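Local atomic coordinates of fimbrial subunit type 1 (Actinomyces oris, PDB entry 3UXF), a protein that serves as the major structural subunit of the fimbriae that this Gram-positive bacterium carries on its surface. Residues S183-Q188 against A318-N323; P240-V245 against A271-T276; V356-T361 against F412-Q417; L447-A452 against Y456-D461. All coordinates share one frame; numbering follows the deposited sequence.

The contacts come in two pairs along an elongated chain. Contact 2 is nested inside the loop that contact 1 closes; their centres lie about 12 Å apart, and both join the two sheets of the middle beta sandwich. Contacts 3 and 4 follow later in the sequence, within the C-terminal prealbumin-like domain, and touch: Lys360 CE is 3.4 Å from Glu449 OE2, and Leu358 packs on Leu447. About 46 Å separates the centres of contacts 1 and 3, yet the long strand 344-362, which pairs with strand 312-321 of contact 1, carries residues 356-361 of contact 3. Contact 1 holds Lys187 and contact 3 Lys360, so the middle and C-terminal domains each carry an internal isopeptide cross-link.

Contact 1: residues S183-Q188 against A318-N323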
loop_
_atom_site.group_PDB
_atom_site.type_symbol
_atom_site.label_atom_id
_atom_site.label_comp_id
_atom_site.label_asym_id
_atom_site.label_seq_id
_atom_site.Cartn_x
_atom_site.Cartn_y
_atom_site.Cartn_z
ATOM N N SER A 183 2.316 12.380 1.577
ATOM C CA SER A 183 1.724 12.063 0.297
ATOM C C SER A 183 1.199 10.650 0.204
ATOM O O SER A 183 0.349 10.367 -0.635
ATOM C CB SER A 183 2.726 12.322 -0.819
ATOM O OG SER A 183 3.925 11.611 -0.562
ATOM N N GLY A 184 1.694 9.747 1.050
ATOM C CA GLY A 184 1.117 8.420 1.052
ATOM C C GLY A 184 2.000 7.309 1.583
ATOM O O GLY A 184 3.189 7.510 1.861
ATOM N N VAL A 185 1.379 6.152 1.752
ATOM C CA VAL A 185 2.086 4.935 2.093
ATOM C C VAL A 185 1.576 3.885 1.130
ATOM O O VAL A 185 0.388 3.856 0.808
ATOM C CB VAL A 185 1.855 4.518 3.547
ATOM C CG1 VAL A 185 2.380 5.609 4.509
ATOM C CG2 VAL A 185 0.380 4.228 3.804
ATOM N N ASP A 186 2.455 2.991 0.685
ATOM C CA ASP A 186 2.081 2.054 -0.349
ATOM C C ASP A 186 2.826 0.750 -0.150
ATOM O O ASP A 186 3.920 0.754 0.423
ATOM C CB ASP A 186 2.473 2.619 -1.720
ATOM C CG ASP A 186 1.651 3.862 -2.082
ATOM O OD1 ASP A 186 0.487 3.690 -2.530
ATOM O OD2 ASP A 186 2.152 5.013 -1.915
ATOM N N LYS A 187 2.176 -0.348 -0.520
ATOM C CA LYS A 187 2.862 -1.644 -0.524
ATOM C C LYS A 187 2.683 -2.286 -1.876
ATOM O O LYS A 187 1.591 -2.226 -2.445
ATOM C CB LYS A 187 2.294 -2.579 0.561
ATOM C CG LYS A 187 3.031 -3.927 0.572
ATOM C CD LYS A 187 2.610 -4.756 1.856
ATOM C CE LYS A 187 3.220 -6.139 1.722
ATOM N NZ LYS A 187 3.286 -6.875 3.024
ATOM N N GLN A 188 3.754 -2.883 -2.389
ATOM C CA GLN A 188 3.687 -3.634 -3.634
ATOM C C GLN A 188 4.193 -5.029 -3.401
ATOM O O GLN A 188 4.950 -5.307 -2.447
ATOM C CB GLN A 188 4.631 -3.012 -4.658
ATOM C CG GLN A 188 4.236 -1.566 -5.009
ATOM C CD GLN A 188 5.323 -0.859 -5.769
ATOM O OE1 GLN A 188 6.224 -0.262 -5.182
ATOM N NE2 GLN A 188 5.263 -0.935 -7.107
ATOM N N ALA A 318 1.082 -3.143 5.256
ATOM C CA ALA A 318 2.050 -2.448 6.107
ATOM C C ALA A 318 1.412 -1.191 6.674
ATOM O O ALA A 318 0.347 -0.776 6.201
ATOM C CB ALA A 318 3.335 -2.097 5.343
ATOM N N GLY A 319 2.023 -0.659 7.716
ATOM C CA GLY A 319 1.543 0.582 8.312
ATOM C C GLY A 319 2.718 1.436 8.701
ATOM O O GLY A 319 3.785 0.945 9.049
ATOM N N LEU A 320 2.498 2.743 8.703
ATOM C CA LEU A 320 3.541 3.681 9.080
ATOM C C LEU A 320 3.249 4.394 10.396
ATOM O O LEU A 320 2.157 4.908 10.606
ATOM C CB LEU A 320 3.736 4.720 7.977
ATOM C CG LEU A 320 4.606 5.925 8.335
ATOM C CD1 LEU A 320 6.057 5.510 8.491
ATOM C CD2 LEU A 320 4.467 7.012 7.286
ATOM N N ILE A 321 4.246 4.423 11.272
ATOM C CA ILE A 321 4.190 5.205 12.498
ATOM C C ILE A 321 5.233 6.293 12.287
ATOM O O ILE A 321 6.426 6.051 12.424
ATOM C CB ILE A 321 4.518 4.367 13.737
ATOM C CG1 ILE A 321 3.429 3.319 13.968
ATOM C CG2 ILE A 321 4.654 5.258 14.959
ATOM C CD1 ILE A 321 3.793 2.278 14.994
ATOM N N PRO A 322 4.768 7.481 11.915
ATOM C CA PRO A 322 5.648 8.573 11.486
ATOM C C PRO A 322 6.137 9.523 12.576
ATOM O O PRO A 322 6.983 10.361 12.284
ATOM C CB PRO A 322 4.763 9.340 10.508
ATOM C CG PRO A 322 3.393 9.184 11.071
ATOM C CD PRO A 322 3.349 7.851 11.793
ATOM N N ASN A 323 5.616 9.413 13.790
ATOM C CA ASN A 323 6.052 10.286 14.874
ATOM C C ASN A 323 5.932 9.610 16.232
ATOM O O ASN A 323 5.581 8.436 16.308
ATOM C CB ASN A 323 5.302 11.618 14.851
ATOM C CG ASN A 323 3.809 11.448 14.985
ATOM O OD1 ASN A 323 3.328 10.840 15.935
ATOM N ND2 ASN A 323 3.067 11.992 14.033
#
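Val185 and Leu320 meet branch to branch, with CG1 of the valine 3.7 Å from CD2 of the leucine and 3.8 Å from its CB. The valine's first torsion (chi1 -62°) sets CG1 opposite the carbonyl carbon, where it points across to the strand of the facing sheet. Leu320 runs obliquely past the valine, CB and CD2 both lying against that one methyl. Beta-branched valine suits an extended backbone and offers a short, stiff methyl; leucine, with its branched end, can meet it at two carbons.

Two residues further on, Lys187 passes Ala318. Its aliphatic chain is fully extended, and CD slides by 4.4 Å from Ala318 CB and 4.1 Å from Ala318 N. Alanine fits here because a single methyl leaves room for this rod. The two strands belong to different sheets of a beta sandwich: 185-190 edges one, and 312-321 lies in the other. Lys187 ties them together, since its NZ is joined covalently to Asn316 CG in an intramolecular isopeptide bond, an arrangement resembling that of CnaA-type domains. The same nitrogen is hydrogen-bonded to Asp227 OD2, consistent with the acidic residue that accompanies such bonds in related pilins.

Thr346 of strand 344-362 touches both Val185 and Lys187, while Thr207 of strand 201-208 covers Val185 and Leu320.

Contact 2: residues P240-V245 against A271-T276; sequences PVVKIV and ATIQLT
Thr276 OG1, hydrogen-bonded both to Thr256 O and to the backbone N of Gly279, caps helix 277-288 at the end of the strand whose Ile273 packs on Val242 and Pro240. Threonine suits this N-cap because its short hydroxyl can reach back to an amide of the first turn.

The contact itself is wholly apolar. Ile273 CG2 lies 4.0 Å from Val242 CG2, and the isoleucine's other arm places CD1 4.1 Å from Pro240 CB. That second touch depends on the bend at chi2 (-68°), which folds CD1 round until it also comes 4.2 Å from Val242 CG2. Ile273 CG2 and CD1 thus both rest on one methyl of Val242, as the two side chains pass in opposite senses. Pro240 stands just ahead of strand 241-245 and offers CB of its rigid ring to the isoleucine.

Leu260 covers Pro240 and Ile273, and Val298 lies against Ile273 from strand 295-302. Branched aliphatic side chains meeting between strand 241-245 of one sheet and strand 269-275 of the other are characteristic of the hydrophobic interior of a beta sandwich.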
loop_
_atom_site.group_PDB
_atom_site.type_symbol
_atom_site.label_atom_id
_atom_site.label_comp_id
_atom_site.label_asym_id
_atom_site.label_seq_id
_atom_site.Cartn_x
_atom_site.Cartn_y
_atom_site.Cartn_z
ATOM N N PRO A 240 15.942 -7.937 4.929
ATOM C CA PRO A 240 15.453 -6.616 4.518
ATOM C C PRO A 240 16.540 -5.744 3.875
ATOM O O PRO A 240 17.728 -5.846 4.253
ATOM C CB PRO A 240 15.024 -5.961 5.831
ATOM C CG PRO A 240 15.684 -6.785 6.920
ATOM C CD PRO A 240 15.864 -8.148 6.392
ATOM N N VAL A 241 16.091 -4.860 2.970
ATOM C CA VAL A 241 16.908 -3.798 2.415
ATOM C C VAL A 241 16.099 -2.528 2.639
ATOM O O VAL A 241 14.896 -2.507 2.358
ATOM C CB VAL A 241 17.168 -3.999 0.921
ATOM C CG1 VAL A 241 17.946 -2.814 0.381
ATOM C CG2 VAL A 241 17.976 -5.257 0.725
ATOM N N VAL A 242 16.739 -1.500 3.191
ATOM C CA VAL A 242 16.070 -0.243 3.506
ATOM C C VAL A 242 16.797 0.887 2.800
ATOM O O VAL A 242 18.011 1.004 2.901
ATOM C CB VAL A 242 16.062 0.055 5.018
ATOM C CG1 VAL A 242 15.275 1.341 5.312
ATOM C CG2 VAL A 242 15.440 -1.154 5.766
ATOM N N LYS A 243 16.039 1.699 2.089
ATOM C CA LYS A 243 16.603 2.823 1.332
ATOM C C LYS A 243 15.825 4.091 1.574
ATOM O O LYS A 243 14.647 4.065 1.933
ATOM C CB LYS A 243 16.528 2.547 -0.168
ATOM C CG LYS A 243 17.282 1.256 -0.610
ATOM C CD LYS A 243 17.209 1.127 -2.115
ATOM C CE LYS A 243 18.035 -0.048 -2.569
ATOM N NZ LYS A 243 18.052 -0.084 -4.069
ATOM N N ILE A 244 16.465 5.216 1.294
ATOM C CA ILE A 244 15.712 6.450 1.117
ATOM C C ILE A 244 15.713 6.680 -0.383
ATOM O O ILE A 244 16.783 6.748 -0.983
ATOM C CB ILE A 244 16.382 7.614 1.851
ATOM C CG1 ILE A 244 16.432 7.355 3.357
ATOM C CG2 ILE A 244 15.595 8.935 1.577
ATOM C CD1 ILE A 244 17.161 8.470 4.152
ATOM N N VAL A 245 14.524 6.759 -0.986
ATOM C CA VAL A 245 14.385 6.899 -2.441
ATOM C C VAL A 245 13.870 8.270 -2.795
ATOM O O VAL A 245 13.442 9.006 -1.935
ATOM C CB VAL A 245 13.482 5.812 -3.074
ATOM C CG1 VAL A 245 14.085 4.408 -2.790
ATOM C CG2 VAL A 245 12.056 5.869 -2.560
ATOM N N ALA A 271 6.614 -7.701 11.609
ATOM C CA ALA A 271 7.980 -7.258 11.365
ATOM C C ALA A 271 7.958 -5.746 11.391
ATOM O O ALA A 271 7.166 -5.133 10.682
ATOM C CB ALA A 271 8.446 -7.717 9.997
ATOM N N THR A 272 8.821 -5.141 12.196
ATOM C CA THR A 272 8.914 -3.687 12.252
ATOM C C THR A 272 10.318 -3.274 11.831
ATOM O O THR A 272 11.324 -3.805 12.348
ATOM C CB THR A 272 8.707 -3.189 13.690
ATOM O OG1 THR A 272 7.395 -3.567 14.124
ATOM C CG2 THR A 272 8.806 -1.659 13.750
ATOM N N ILE A 273 10.399 -2.327 10.898
ATOM C CA ILE A 273 11.659 -1.647 10.629
ATOM C C ILE A 273 11.606 -0.358 11.426
ATOM O O ILE A 273 10.734 0.481 11.207
ATOM C CB ILE A 273 11.856 -1.363 9.115
ATOM C CG1 ILE A 273 12.035 -2.656 8.323
ATOM C CG2 ILE A 273 13.026 -0.384 8.880
ATOM C CD1 ILE A 273 13.301 -3.396 8.581
ATOM N N GLN A 274 12.495 -0.248 12.398
ATOM C CA GLN A 274 12.515 0.888 13.313
ATOM C C GLN A 274 13.776 1.695 13.046
ATOM O O GLN A 274 14.872 1.182 13.186
ATOM C CB GLN A 274 12.490 0.341 14.745
ATOM C CG GLN A 274 12.574 1.394 15.874
ATOM C CD GLN A 274 12.761 0.684 17.216
ATOM O OE1 GLN A 274 13.861 0.226 17.529
ATOM N NE2 GLN A 274 11.660 0.512 17.965
ATOM N N LEU A 275 13.615 2.946 12.617
ATOM C CA LEU A 275 14.795 3.776 12.385
ATOM C C LEU A 275 15.459 4.092 13.748
ATOM O O LEU A 275 14.761 4.352 14.749
ATOM C CB LEU A 275 14.365 5.050 11.686
ATOM C CG LEU A 275 14.546 5.196 10.170
ATOM C CD1 LEU A 275 14.651 3.929 9.301
ATOM C CD2 LEU A 275 13.727 6.303 9.532
ATOM N N THR A 276 16.786 4.068 13.789
ATOM C CA THR A 276 17.552 4.481 14.977
ATOM C C THR A 276 17.637 6.003 15.020
ATOM O O THR A 276 17.143 6.693 14.125
ATOM C CB THR A 276 18.996 3.968 14.877
ATOM O OG1 THR A 276 19.580 4.526 13.697
ATOM C CG2 THR A 276 19.052 2.446 14.776
#

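Contact 3: residues V356-T361 against F412-Q417. Unlike the reference sequence in segment 356-361: Ile357 (reference Val).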
loop_
_atom_site.group_PDB
_atom_site.type_symbol
_atom_site.label_atom_id
_atom_site.label_comp_id
_atom_site.label_asym_id
_atom_site.label_seq_id
_atom_site.Cartn_x
_atom_site.Cartn_y
_atom_site.Cartn_z
ATOM N N VAL A 356 -4.513 -27.129 -9.404
ATOM C CA VAL A 356 -4.926 -27.713 -10.668
ATOM C C VAL A 356 -5.175 -29.187 -10.418
ATOM O O VAL A 356 -4.342 -29.857 -9.812
ATOM C CB VAL A 356 -3.816 -27.570 -11.728
ATOM C CG1 VAL A 356 -4.179 -28.321 -12.978
ATOM C CG2 VAL A 356 -3.582 -26.058 -12.018
ATOM N N ILE A 357 -6.326 -29.697 -10.848
ATOM C CA ILE A 357 -6.541 -31.151 -10.808
ATOM C C ILE A 357 -6.458 -31.665 -12.233
ATOM O O ILE A 357 -7.266 -31.254 -13.076
ATOM C CB ILE A 357 -7.900 -31.536 -10.197
ATOM C CG1 ILE A 357 -7.966 -31.066 -8.752
ATOM C CG2 ILE A 357 -8.047 -33.041 -10.197
ATOM C CD1 ILE A 357 -9.379 -31.187 -8.110
ATOM N N LEU A 358 -5.472 -32.521 -12.514
ATOM C CA LEU A 358 -5.275 -33.039 -13.855
ATOM C C LEU A 358 -5.925 -34.414 -13.890
ATOM O O LEU A 358 -5.556 -35.290 -13.102
ATOM C CB LEU A 358 -3.771 -33.119 -14.121
ATOM C CG LEU A 358 -3.271 -33.482 -15.522
ATOM C CD1 LEU A 358 -1.745 -33.251 -15.575
ATOM C CD2 LEU A 358 -3.567 -34.922 -15.877
ATOM N N THR A 359 -6.889 -34.596 -14.796
ATOM C CA THR A 359 -7.476 -35.918 -15.038
ATOM C C THR A 359 -6.966 -36.472 -16.356
ATOM O O THR A 359 -7.045 -35.812 -17.400
ATOM C CB THR A 359 -8.999 -35.853 -15.117
ATOM O OG1 THR A 359 -9.500 -35.430 -13.846
ATOM C CG2 THR A 359 -9.602 -37.243 -15.465
ATOM N N LYS A 360 -6.428 -37.683 -16.307
ATOM C CA LYS A 360 -5.903 -38.325 -17.496
ATOM C C LYS A 360 -6.897 -39.339 -18.033
ATOM O O LYS A 360 -7.426 -40.159 -17.290
ATOM C CB LYS A 360 -4.570 -39.010 -17.196
ATOM C CG LYS A 360 -3.901 -39.625 -18.412
ATOM C CD LYS A 360 -3.335 -38.560 -19.333
ATOM C CE LYS A 360 -2.442 -39.168 -20.397
ATOM N NZ LYS A 360 -3.216 -39.855 -21.463
ATOM N N THR A 361 -7.146 -39.275 -19.332
ATOM C CA THR A 361 -8.037 -40.223 -19.976
ATOM C C THR A 361 -7.486 -40.590 -21.346
ATOM O O THR A 361 -6.334 -40.302 -21.657
ATOM C CB THR A 361 -9.474 -39.676 -20.092
ATOM O OG1 THR A 361 -10.368 -40.745 -20.421
ATOM C CG2 THR A 361 -9.558 -38.603 -21.161
ATOM N N PHE A 412 4.809 -34.549 -12.004
ATOM C CA PHE A 412 3.530 -34.849 -11.393
ATOM C C PHE A 412 3.003 -36.123 -12.034
ATOM O O PHE A 412 2.917 -36.191 -13.263
ATOM C CB PHE A 412 2.567 -33.655 -11.564
ATOM C CG PHE A 412 3.098 -32.437 -10.943
ATOM C CD1 PHE A 412 3.964 -31.617 -11.654
ATOM C CD2 PHE A 412 2.885 -32.178 -9.596
ATOM C CE1 PHE A 412 4.578 -30.506 -11.042
ATOM C CE2 PHE A 412 3.474 -31.079 -8.978
ATOM C CZ PHE A 412 4.318 -30.246 -9.698
ATOM N N THR A 413 2.703 -37.137 -11.214
ATOM C CA THR A 413 2.353 -38.456 -11.738
ATOM C C THR A 413 0.907 -38.842 -11.397
ATOM O O THR A 413 0.507 -38.762 -10.212
ATOM C CB THR A 413 3.296 -39.538 -11.148
ATOM O OG1 THR A 413 4.644 -39.201 -11.488
ATOM C CG2 THR A 413 2.962 -40.922 -11.738
ATOM N N THR A 414 0.127 -39.266 -12.413
ATOM C CA THR A 414 -1.254 -39.664 -12.156
ATOM C C THR A 414 -1.305 -40.970 -11.343
ATOM O O THR A 414 -0.486 -41.887 -11.551
ATOM C CB THR A 414 -2.095 -39.834 -13.428
ATOM O OG1 THR A 414 -1.462 -40.729 -14.342
ATOM C CG2 THR A 414 -2.321 -38.445 -14.100
ATOM N N ALA A 415 -2.269 -41.012 -10.437
ATOM C CA ALA A 415 -2.463 -42.169 -9.552
ATOM C C ALA A 415 -3.931 -42.246 -9.157
ATOM O O ALA A 415 -4.739 -41.367 -9.469
ATOM C CB ALA A 415 -1.614 -41.983 -8.320
ATOM N N GLY A 416 -4.306 -43.300 -8.433
ATOM C CA GLY A 416 -5.692 -43.417 -8.047
ATOM C C GLY A 416 -6.576 -43.720 -9.237
ATOM O O GLY A 416 -6.451 -44.774 -9.858
ATOM N N GLN A 417 -7.467 -42.784 -9.547
ATOM C CA GLN A 417 -8.354 -42.909 -10.683
ATOM C C GLN A 417 -7.868 -42.051 -11.852
ATOM O O GLN A 417 -8.652 -41.320 -12.465
ATOM C CB GLN A 417 -9.764 -42.490 -10.281
ATOM C CG GLN A 417 -10.354 -43.404 -9.204
ATOM C CD GLN A 417 -10.482 -44.822 -9.708
ATOM O OE1 GLN A 417 -11.185 -45.077 -10.683
ATOM N NE2 GLN A 417 -9.795 -45.751 -9.055
HETATM O O HOH W 1 -9.245 -40.887 -15.329
#
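Thr414 CG2 carries the apolar part of the contact, its methyl lying 3.9 Å from Lys360 CB and 4.1 Å from Leu358 CD2. The threonine methyl meets the CD2 branch of the leucine, the two side chains crossing at about a right angle. Leu358 is well suited to the interior, where Val482, Val420 and Leu447 also surround it.

Threonine suits position 414, since it combines a hydroxyl with a methyl. With chi1 at 54°, OG1 sits between the backbone N and the carbonyl carbon, where it is bonded to Tyr372 O and Ala375 N, while the methyl remains turned to strand 356-361. One residue thus supplies a polar grip on a neighbouring loop and an apolar surface for the strand.

A water bridges the two segments. It donates to Lys360 O at 2.8 Å and to Gln417 O at 3.0 Å, joining the strand to the turn.

The covalent element is Lys360. Its chain is bent at chi2 (72°) and again at chi4, which carries its end away from Thr414; there NZ is linked to Asp484 CG. The same nitrogen also donates to Thr361 O at 3.2 Å. Strands 344-362 and 478-484 run side by side in parallel, so this Lys-Asp isopeptide stitches the first strand of the domain to its last, as in CnaB-type, prealbumin-like pilin domains.

Contact 4: residues L447-A452 against Y456-D461. With CA (calcium ion), chain B.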
loop_
_atom_site.group_PDB
_atom_site.type_symbol
_atom_site.label_atom_id
_atom_site.label_comp_id
_atom_site.label_asym_id
_atom_site.label_seq_id
_atom_site.Cartn_x
_atom_site.Cartn_y
_atom_site.Cartn_z
ATOM N N LEU A 447 1.130 -27.825 -19.848
ATOM C CA LEU A 447 1.545 -29.175 -19.412
ATOM C C LEU A 447 2.399 -29.784 -20.496
ATOM O O LEU A 447 2.108 -29.625 -21.668
ATOM C CB LEU A 447 0.329 -30.062 -19.226
ATOM C CG LEU A 447 -0.664 -29.640 -18.159
ATOM C CD1 LEU A 447 -1.862 -30.550 -18.214
ATOM C CD2 LEU A 447 -0.002 -29.650 -16.787
ATOM N N VAL A 448 3.471 -30.474 -20.118
ATOM C CA VAL A 448 4.161 -31.340 -21.069
ATOM C C VAL A 448 4.053 -32.744 -20.523
ATOM O O VAL A 448 4.456 -33.026 -19.399
ATOM C CB VAL A 448 5.634 -30.935 -21.219
ATOM C CG1 VAL A 448 6.405 -31.992 -22.023
ATOM C CG2 VAL A 448 5.729 -29.539 -21.890
ATOM N N GLU A 449 3.481 -33.637 -21.325
ATOM C CA GLU A 449 3.427 -35.042 -20.940
ATOM C C GLU A 449 4.804 -35.684 -21.141
ATOM O O GLU A 449 5.254 -35.878 -22.253
ATOM C CB GLU A 449 2.336 -35.762 -21.720
ATOM C CG GLU A 449 2.079 -37.180 -21.225
ATOM C CD GLU A 449 0.812 -37.807 -21.800
ATOM O OE1 GLU A 449 -0.102 -37.071 -22.242
ATOM O OE2 GLU A 449 0.702 -39.084 -21.796
ATOM N N THR A 450 5.469 -35.955 -20.024
ATOM C CA THR A 450 6.827 -36.504 -20.074
ATOM C C THR A 450 6.891 -38.015 -20.005
ATOM O O THR A 450 7.964 -38.553 -20.291
ATOM C CB THR A 450 7.747 -35.888 -18.973
ATOM O OG1 THR A 450 7.136 -36.092 -17.706
ATOM C CG2 THR A 450 7.900 -34.389 -19.188
ATOM N N LYS A 451 5.807 -38.684 -19.590
ATOM C CA LYS A 451 5.787 -40.143 -19.688
ATOM C C LYS A 451 4.359 -40.558 -19.930
ATOM O O LYS A 451 3.455 -40.200 -19.161
ATOM C CB LYS A 451 6.333 -40.766 -18.404
ATOM C CG LYS A 451 6.421 -42.298 -18.481
ATOM C CD LYS A 451 7.409 -42.795 -17.441
ATOM C CE LYS A 451 7.772 -44.274 -17.627
ATOM N NZ LYS A 451 6.684 -45.165 -17.181
ATOM N N ALA A 452 4.145 -41.317 -21.008
ATOM C CA ALA A 452 2.812 -41.795 -21.277
ATOM C C ALA A 452 2.467 -42.976 -20.403
ATOM O O ALA A 452 3.366 -43.762 -20.045
ATOM C CB ALA A 452 2.688 -42.181 -22.737
ATOM N N TYR A 456 -0.272 -46.190 -24.212
ATOM C CA TYR A 456 -0.630 -44.900 -24.835
ATOM C C TYR A 456 0.567 -44.133 -25.402
ATOM O O TYR A 456 1.726 -44.448 -25.127
ATOM C CB TYR A 456 -1.394 -44.019 -23.846
ATOM C CG TYR A 456 -2.657 -44.682 -23.408
ATOM C CD1 TYR A 456 -3.837 -44.494 -24.102
ATOM C CD2 TYR A 456 -2.652 -45.559 -22.344
ATOM C CE1 TYR A 456 -4.985 -45.115 -23.718
ATOM C CE2 TYR A 456 -3.794 -46.207 -21.963
ATOM C CZ TYR A 456 -4.958 -45.981 -22.648
ATOM O OH TYR A 456 -6.099 -46.655 -22.274
ATOM N N ASN A 457 0.266 -43.137 -26.236
ATOM C CA ASN A 457 1.283 -42.308 -26.843
ATOM C C ASN A 457 1.556 -41.089 -25.974
ATOM O O ASN A 457 0.715 -40.652 -25.178
ATOM C CB ASN A 457 0.793 -41.813 -28.187
ATOM C CG ASN A 457 0.880 -42.865 -29.254
ATOM O OD1 ASN A 457 1.996 -43.222 -29.713
ATOM N ND2 ASN A 457 -0.254 -43.437 -29.599
ATOM N N LEU A 458 2.759 -40.564 -26.140
ATOM C CA LEU A 458 3.056 -39.207 -25.696
ATOM C C LEU A 458 2.223 -38.226 -26.534
ATOM O O LEU A 458 1.552 -38.620 -27.480
ATOM C CB LEU A 458 4.550 -38.941 -25.866
ATOM C CG LEU A 458 5.463 -39.669 -24.867
ATOM C CD1 LEU A 458 6.874 -39.760 -25.467
ATOM C CD2 LEU A 458 5.490 -38.934 -23.526
ATOM N N GLN A 459 2.268 -36.946 -26.181
ATOM C CA GLN A 459 1.560 -35.902 -26.918
ATOM C C GLN A 459 2.414 -35.273 -28.015
ATOM O O GLN A 459 3.652 -35.178 -27.909
ATOM C CB GLN A 459 1.122 -34.774 -25.976
ATOM C CG GLN A 459 0.129 -35.194 -24.926
ATOM C CD GLN A 459 -1.216 -35.504 -25.480
ATOM O OE1 GLN A 459 -1.609 -34.975 -26.532
ATOM N NE2 GLN A 459 -1.978 -36.308 -24.743
ATOM N N ALA A 460 1.755 -34.762 -29.055
ATOM C CA ALA A 460 2.451 -34.037 -30.085
ATOM C C ALA A 460 2.999 -32.695 -29.594
ATOM O O ALA A 460 4.096 -32.302 -29.953
ATOM C CB ALA A 460 1.523 -33.827 -31.265
ATOM N N ASP A 461 2.208 -32.024 -28.767
ATOM C CA ASP A 461 2.461 -30.653 -28.358
ATOM C C ASP A 461 2.335 -30.501 -26.845
ATOM O O ASP A 461 1.697 -31.323 -26.191
ATOM C CB ASP A 461 1.368 -29.768 -28.966
ATOM C CG ASP A 461 1.572 -29.513 -30.442
ATOM O OD1 ASP A 461 2.720 -29.310 -30.888
ATOM O OD2 ASP A 461 0.555 -29.520 -31.159
HETATM CA CA CA B . 1.826 -28.761 -33.140
HETATM O O HOH W 2 4.215 -35.305 -24.714
HETATM O O HOH W 3 3.181 -32.706 -24.028
HETATM O O HOH W 4 1.810 -28.382 -35.513
HETATM O O HOH W 5 4.284 -28.942 -33.489
HETATM O O HOH W 6 -0.441 -27.831 -33.474
#
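Glu449 and Gln459 join strand 444-451 of the prealbumin-like domain to the irregular loop that follows it, beside a classic beta bulge in which Thr450 and Lys451 both face Gln376. The closely packed part centres on the buried Glu449, whose carboxylate lies beside the Lys360-Asp484 isopeptide, consistent with the acidic residue found near such bonds in related domains. Gln459 NE2 donates to Glu449 OE1 at 3.2 Å, meeting the oxygen on its syn side but 27° out of the carboxylate plane. The carboxylate and amide planes stand 50° apart; chi1 of the glutamine (-64°) places CG against OE1, and the bend at chi2 turns the amide so that NE2 reaches that oxygen. Thr483 O takes another bond from NE2, so an amide, with two N-H groups, is a fitting choice.

On the exposed side, Leu458 CD2 presses on the strand's backbone, 3.3 Å from Glu449 O. Ala452 CB lies 4.3 Å from Leu458 CG, and its small methyl also lets the carbonyl oxygens of Tyr456 and Asn457 come close.

Elsewhere the backbones stay apart, bridged by two waters: one between Glu449 O and Gln459 N, the other, nearer the calcium ion, between Glu449 N and Asp461 O. Ser387 O and three waters help bind that ion; Asp461 OD1 and OD2 both bind it, each at 2.5 Å.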